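Local structure of putative MAR1 (Leishmania donovani, 1X9G) at residues A[170-173]-A[174-178]; A[189-192]-A[193-196]. The protein is of unknown function but has the isochorismatase fold, and is named as a putative ribonuclease. One frame throughout, in Å; residues are numbered along the deposited sequence.

Contact 1: residues A[170-173]-A[174-178]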
ATOM      1  N   GLU A 170     -18.376  -4.610 -10.009  1.00 51.53           N
ATOM      2  CA  GLU A 170     -18.297  -4.728 -11.462  1.00 52.38           C
ATOM      3  C   GLU A 170     -17.090  -5.565 -11.836  1.00 52.65           C
ATOM      4  O   GLU A 170     -17.203  -6.469 -12.618  1.00 52.88           O
ATOM      5  CB  GLU A 170     -18.364  -3.381 -12.197  1.00 52.25           C
ATOM      6  CG  GLU A 170     -17.866  -3.417 -13.619  1.00 51.49           C
ATOM      7  CD  GLU A 170     -18.215  -2.159 -14.408  1.00 53.07           C
ATOM      8  OE1 GLU A 170     -19.429  -1.897 -14.466  1.00 55.85           O
ATOM      9  OE2 GLU A 170     -17.314  -1.454 -14.990  1.00 51.18           O
ATOM     10  N   SER A 171     -15.946  -5.329 -11.215  1.00 53.47           N
ATOM     11  CA  SER A 171     -14.767  -6.172 -11.487  1.00 52.39           C
ATOM     12  C   SER A 171     -15.091  -7.625 -11.275  1.00 52.02           C
ATOM     13  O   SER A 171     -14.736  -8.449 -12.065  1.00 53.19           O
ATOM     14  CB  SER A 171     -13.627  -5.839 -10.520  1.00 51.81           C
ATOM     15  OG  SER A 171     -12.395  -6.294 -11.068  1.00 50.64           O
ATOM     16  N   ILE A 172     -15.725  -7.938 -10.159  1.00 52.34           N
ATOM     17  CA  ILE A 172     -16.080  -9.313  -9.806  1.00 51.83           C
ATOM     18  C   ILE A 172     -17.087  -9.999 -10.757  1.00 53.42           C
ATOM     19  O   ILE A 172     -16.881 -11.181 -11.084  1.00 53.17           O
ATOM     20  CB  ILE A 172     -16.590  -9.373  -8.344  1.00 52.20           C
ATOM     21  CG1 ILE A 172     -15.410  -9.304  -7.367  1.00 51.06           C
ATOM     22  CG2 ILE A 172     -17.373 -10.666  -8.054  1.00 50.38           C
ATOM     23  CD1 ILE A 172     -15.891  -9.164  -5.872  1.00 50.11           C
ATOM     24  N   LEU A 173     -18.158  -9.304 -11.189  1.00 53.50           N
ATOM     25  CA  LEU A 173     -19.077  -9.915 -12.168  1.00 55.50           C
ATOM     26  C   LEU A 173     -18.354 -10.316 -13.458  1.00 56.25           C
ATOM     27  O   LEU A 173     -18.482 -11.431 -13.906  1.00 57.69           O
ATOM     28  CB  LEU A 173     -20.298  -9.051 -12.509  1.00 55.51           C
ATOM     29  CG  LEU A 173     -21.323  -8.590 -11.469  1.00 56.66           C
ATOM     30  CD1 LEU A 173     -22.720  -8.527 -12.079  1.00 58.06           C
ATOM     31  CD2 LEU A 173     -21.341  -9.382 -10.128  1.00 57.11           C
ATOM     32  N   LEU A 174     -17.548  -9.413 -13.994  1.00 57.04           N
ATOM     33  CA  LEU A 174     -16.703  -9.625 -15.153  1.00 56.54           C
ATOM     34  C   LEU A 174     -15.639 -10.704 -15.030  1.00 57.34           C
ATOM     35  O   LEU A 174     -15.118 -11.192 -16.041  1.00 57.69           O
ATOM     36  CB  LEU A 174     -16.007  -8.299 -15.464  1.00 55.56           C
ATOM     37  CG  LEU A 174     -16.950  -7.183 -15.924  1.00 56.60           C
ATOM     38  CD1 LEU A 174     -16.186  -5.987 -16.489  1.00 57.19           C
ATOM     39  CD2 LEU A 174     -17.981  -7.700 -16.983  1.00 57.01           C
ATOM     40  N   GLN A 175     -15.249 -11.028 -13.806  1.00 57.73           N
ATOM     41  CA  GLN A 175     -14.166 -11.964 -13.598  1.00 57.79           C
ATOM     42  C   GLN A 175     -14.748 -13.367 -13.652  1.00 59.91           C
ATOM     43  O   GLN A 175     -14.084 -14.307 -14.086  1.00 60.53           O
ATOM     44  CB  GLN A 175     -13.493 -11.723 -12.249  1.00 56.28           C
ATOM     45  CG  GLN A 175     -12.445 -10.566 -12.186  1.00 56.22           C
ATOM     46  CD  GLN A 175     -12.042 -10.283 -10.740  1.00 56.09           C
ATOM     47  OE1 GLN A 175     -11.742 -11.203 -10.003  1.00 56.42           O
ATOM     48  NE2 GLN A 175     -12.109  -9.029 -10.315  1.00 52.97           N
ATOM     49  N   MET A 176     -15.982 -13.505 -13.201  1.00 61.81           N
ATOM     50  CA  MET A 176     -16.677 -14.760 -13.248  1.00 65.63           C
ATOM     51  C   MET A 176     -17.227 -15.153 -14.662  1.00 65.92           C
ATOM     52  O   MET A 176     -17.400 -16.336 -14.923  1.00 65.79           O
ATOM     53  CB  MET A 176     -17.807 -14.744 -12.212  1.00 65.26           C
ATOM     54  CG  MET A 176     -17.347 -14.867 -10.758  1.00 66.51           C
ATOM     55  SD  MET A 176     -18.650 -14.494  -9.520  1.00 68.22           S
ATOM     56  CE  MET A 176     -19.124 -16.171  -9.039  1.00 66.89           C
ATOM     57  N   THR A 177     -17.509 -14.184 -15.542  1.00 67.27           N
ATOM     58  CA  THR A 177     -17.966 -14.475 -16.921  1.00 69.26           C
ATOM     59  C   THR A 177     -16.908 -14.183 -17.944  1.00 71.13           C
ATOM     60  O   THR A 177     -17.031 -13.197 -18.648  1.00 73.85           O
ATOM     61  CB  THR A 177     -19.152 -13.565 -17.382  1.00 69.85           C
ATOM     62  OG1 THR A 177     -19.216 -12.373 -16.601  1.00 68.21           O
ATOM     63  CG2 THR A 177     -20.489 -14.304 -17.298  1.00 71.90           C
ATOM     64  N   LYS A 178     -15.868 -14.985 -18.077  1.00 71.31           N
ATOM     65  CA  LYS A 178     -14.645 -14.415 -18.638  1.00 70.27           C
ATOM     66  C   LYS A 178     -14.699 -13.833 -20.090  1.00 70.24           C
ATOM     67  O   LYS A 178     -13.681 -13.367 -20.623  1.00 69.88           O
ATOM     68  CB  LYS A 178     -13.505 -15.399 -18.417  1.00 70.80           C
ATOM     69  CG  LYS A 178     -13.148 -15.649 -16.920  1.00 70.51           C
ATOM     70  CD  LYS A 178     -11.595 -15.587 -16.708  1.00 71.59           C
ATOM     71  CE  LYS A 178     -11.152 -15.858 -15.272  1.00 73.72           C
ATOM     72  NZ  LYS A 178     -11.599 -14.794 -14.271  1.00 74.00           N
TER

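Contact 2: residues A[189-192]-A[193-196]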
ATOM      1  N   SER A 189     -24.739  -8.752 -17.889  1.00 71.40           N
ATOM      2  CA  SER A 189     -24.529  -7.408 -18.440  1.00 71.67           C
ATOM      3  C   SER A 189     -25.605  -6.432 -17.943  1.00 71.84           C
ATOM      4  O   SER A 189     -25.324  -5.268 -17.662  1.00 71.66           O
ATOM      5  CB  SER A 189     -24.530  -7.483 -19.978  1.00 72.05           C
ATOM      6  OG  SER A 189     -24.386  -6.218 -20.597  1.00 72.64           O
ATOM      7  N   LYS A 190     -26.834  -6.925 -17.833  1.00 71.57           N
ATOM      8  CA  LYS A 190     -27.978  -6.114 -17.468  1.00 71.87           C
ATOM      9  C   LYS A 190     -27.889  -5.566 -16.037  1.00 71.33           C
ATOM     10  O   LYS A 190     -28.316  -4.433 -15.758  1.00 71.79           O
ATOM     11  CB  LYS A 190     -29.260  -6.946 -17.711  1.00 72.88           C
ATOM     12  CG  LYS A 190     -30.430  -6.753 -16.732  1.00 75.24           C
ATOM     13  CD  LYS A 190     -31.193  -8.069 -16.502  1.00 78.90           C
ATOM     14  CE  LYS A 190     -30.683  -8.848 -15.261  1.00 78.49           C
ATOM     15  NZ  LYS A 190     -31.687  -8.874 -14.112  1.00 79.59           N
ATOM     16  N   LEU A 191     -27.346  -6.380 -15.139  1.00 70.28           N
ATOM     17  CA  LEU A 191     -27.043  -5.968 -13.770  1.00 69.47           C
ATOM     18  C   LEU A 191     -26.087  -4.773 -13.745  1.00 69.84           C
ATOM     19  O   LEU A 191     -26.335  -3.777 -13.066  1.00 69.39           O
ATOM     20  CB  LEU A 191     -26.427  -7.144 -13.021  1.00 68.69           C
ATOM     21  CG  LEU A 191     -27.364  -8.334 -12.890  1.00 67.78           C
ATOM     22  CD1 LEU A 191     -26.703  -9.543 -12.257  1.00 65.53           C
ATOM     23  CD2 LEU A 191     -28.588  -7.878 -12.075  1.00 69.05           C
ATOM     24  N   LEU A 192     -25.011  -4.887 -14.519  1.00 70.46           N
ATOM     25  CA  LEU A 192     -23.981  -3.848 -14.694  1.00 71.33           C
ATOM     26  C   LEU A 192     -24.460  -2.493 -15.248  1.00 72.10           C
ATOM     27  O   LEU A 192     -23.714  -1.506 -15.211  1.00 72.11           O
ATOM     28  CB  LEU A 192     -22.869  -4.388 -15.613  1.00 70.46           C
ATOM     29  CG  LEU A 192     -21.582  -5.013 -15.066  1.00 71.40           C
ATOM     30  CD1 LEU A 192     -21.721  -5.690 -13.699  1.00 69.38           C
ATOM     31  CD2 LEU A 192     -20.987  -5.972 -16.103  1.00 72.10           C
ATOM     32  N   LYS A 193     -25.679  -2.447 -15.802  1.00 73.61           N
ATOM     33  CA  LYS A 193     -26.225  -1.188 -16.339  1.00 74.41           C
ATOM     34  C   LYS A 193     -26.967  -0.434 -15.247  1.00 74.17           C
ATOM     35  O   LYS A 193     -27.269   0.740 -15.421  1.00 74.39           O
ATOM     36  CB  LYS A 193     -27.086  -1.417 -17.592  1.00 74.86           C
ATOM     37  CG  LYS A 193     -26.254  -1.871 -18.838  1.00 75.43           C
ATOM     38  CD  LYS A 193     -27.155  -2.392 -20.005  1.00 76.21           C
ATOM     39  CE  LYS A 193     -26.322  -3.003 -21.203  1.00 76.52           C
ATOM     40  NZ  LYS A 193     -26.848  -4.358 -21.669  1.00 73.91           N
ATOM     41  N   GLU A 194     -27.221  -1.112 -14.117  1.00 74.04           N
ATOM     42  CA  GLU A 194     -27.748  -0.469 -12.891  1.00 74.38           C
ATOM     43  C   GLU A 194     -26.669   0.396 -12.218  1.00 73.43           C
ATOM     44  O   GLU A 194     -25.486   0.055 -12.199  1.00 73.18           O
ATOM     45  CB  GLU A 194     -28.316  -1.488 -11.892  1.00 74.05           C
ATOM     46  CG  GLU A 194     -29.424  -2.404 -12.431  1.00 75.54           C
ATOM     47  CD  GLU A 194     -29.830  -3.546 -11.446  1.00 76.97           C
ATOM     48  OE1 GLU A 194     -29.968  -4.700 -11.910  1.00 80.28           O
ATOM     49  OE2 GLU A 194     -30.021  -3.312 -10.215  1.00 80.79           O
ATOM     50  N   GLU A 195     -27.110   1.530 -11.698  1.00 72.72           N
ATOM     51  CA  GLU A 195     -26.254   2.547 -11.126  1.00 72.49           C
ATOM     52  C   GLU A 195     -26.522   2.624  -9.618  1.00 71.26           C
ATOM     53  O   GLU A 195     -27.694   2.622  -9.197  1.00 71.14           O
ATOM     54  CB  GLU A 195     -26.588   3.917 -11.734  1.00 73.34           C
ATOM     55  CG  GLU A 195     -26.581   4.005 -13.264  1.00 75.83           C
ATOM     56  CD  GLU A 195     -25.250   4.500 -13.807  1.00 79.22           C
ATOM     57  OE1 GLU A 195     -25.254   5.277 -14.793  1.00 79.27           O
ATOM     58  OE2 GLU A 195     -24.194   4.116 -13.242  1.00 81.89           O
ATOM     59  N   PRO A 196     -25.447   2.736  -8.807  1.00 69.81           N
ATOM     60  CA  PRO A 196     -25.530   2.836  -7.353  1.00 68.93           C
ATOM     61  C   PRO A 196     -26.192   4.134  -6.844  1.00 67.90           C
ATOM     62  O   PRO A 196     -26.127   5.178  -7.496  1.00 67.61           O
ATOM     63  CB  PRO A 196     -24.050   2.815  -6.902  1.00 68.57           C
ATOM     64  CG  PRO A 196     -23.294   2.429  -8.028  1.00 69.91           C
ATOM     65  CD  PRO A 196     -24.054   2.792  -9.263  1.00 69.61           C
TER

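Contact 1: residues A[170-173]-A[174-178]
The amide of Q175 reaches back one helical turn to S171. S171 OG meets its NE2 edge in the amide plane and accepts a hydrogen bond (2.9 Å); the bond is bent, with 140° at the hydrogen. With chi1 at -160° the S171 hydroxyl swings away from its own N, and this brings it to the amide's NE2 end. At the other end, OE1 bonds to the backbone N of M13. Both ends of the amide are held, which should fix its rotation. S171 OG also bonds to H118 O of the second subunit, and L122 of that subunit packs on both residues.

The main chain carries the helix. L174 N bonds to E170 O at 3.3 Å, almost straight. I172 O takes M176 N and Q175 N from the same face of its plane. The I172 CG2 methyl touches M176 SD at 4.3 Å.

At the helix end T177 turns its hydroxyl back. OG1 donates to L173 O (2.9 Å) from above the carbonyl plane, and T177 N adds a weak bond. This is a helix C-terminus with a carbonyl met by the side chain that follows it, in a buried subunit interface of the parallel-sheet alpha/beta isochorismatase fold.

Contact 2: residues A[189-192]-A[193-196]
E194 N bonds to L191 O at 3.0 Å, the shortest hydrogen bond across this contact. The bond is bent, with 149° at the hydrogen, and the donor stands above the carbonyl plane, 51° out of it. L191 O also takes a weak hydrogen bond from R48 NH2, on helix 39-55. One residue earlier, K193 N makes a weak bond to K190 O at 3.3 Å.

K193 also reaches back with its side chain. CG lies anti to the carbonyl carbon, beside the backbone N (chi1 -69°), and the chain runs back along the last turn until it bends at chi4. This brings NZ to S189 OG, at 3.3 Å, as a long hydrogen bond. On the way, CG passes S189 O at 3.7 Å.

Residues L191 to E194 form a type I beta turn. It follows helix 185-191 and leads into the extended stretch at E195 and P196. The turn lies at the surface of the alpha/beta fold, with L191 buried beneath it and K193 and E194 exposed.

The side chains of E194 and L191 lie side by side and point the same way. E194 CB sits 3.2 Å from L191 O. The carboxylate of E194 comes alongside the leucine, with OE1 3.5 Å from L191 CD2. K190 NZ and E194 OE1 are 5.0 Å apart, too far for a salt bridge, though their opposite charges may attract weakly.

The turn's side chains pack on two helices. L191 rests on R51 and L52 of helix 39-55, where E194 touches F44, while L192 packs on helix 169-176.

How the contacts relate
Contact 1 is buried and contact 2 lies on the surface; their centres are about 13 Å apart. Contact 1 runs along nearly all of helix 169-176 and past its end. Contact 2 holds the end of helix 185-191 and the turn after it. These two helices follow each other in the chain. They meet through leucines: L173 CD1 lies 3.4 Å from L192 CD1, and L174 CD2 lies 3.6 Å from L192 CD2. Both contacts also pack on helix 39-55. Their chemistry differs with place. In contact 1 polar side chains are tied to M13 and the second subunit. Contact 2 has exposed charged side chains and fewer bonds, and its link to the second subunit is slight.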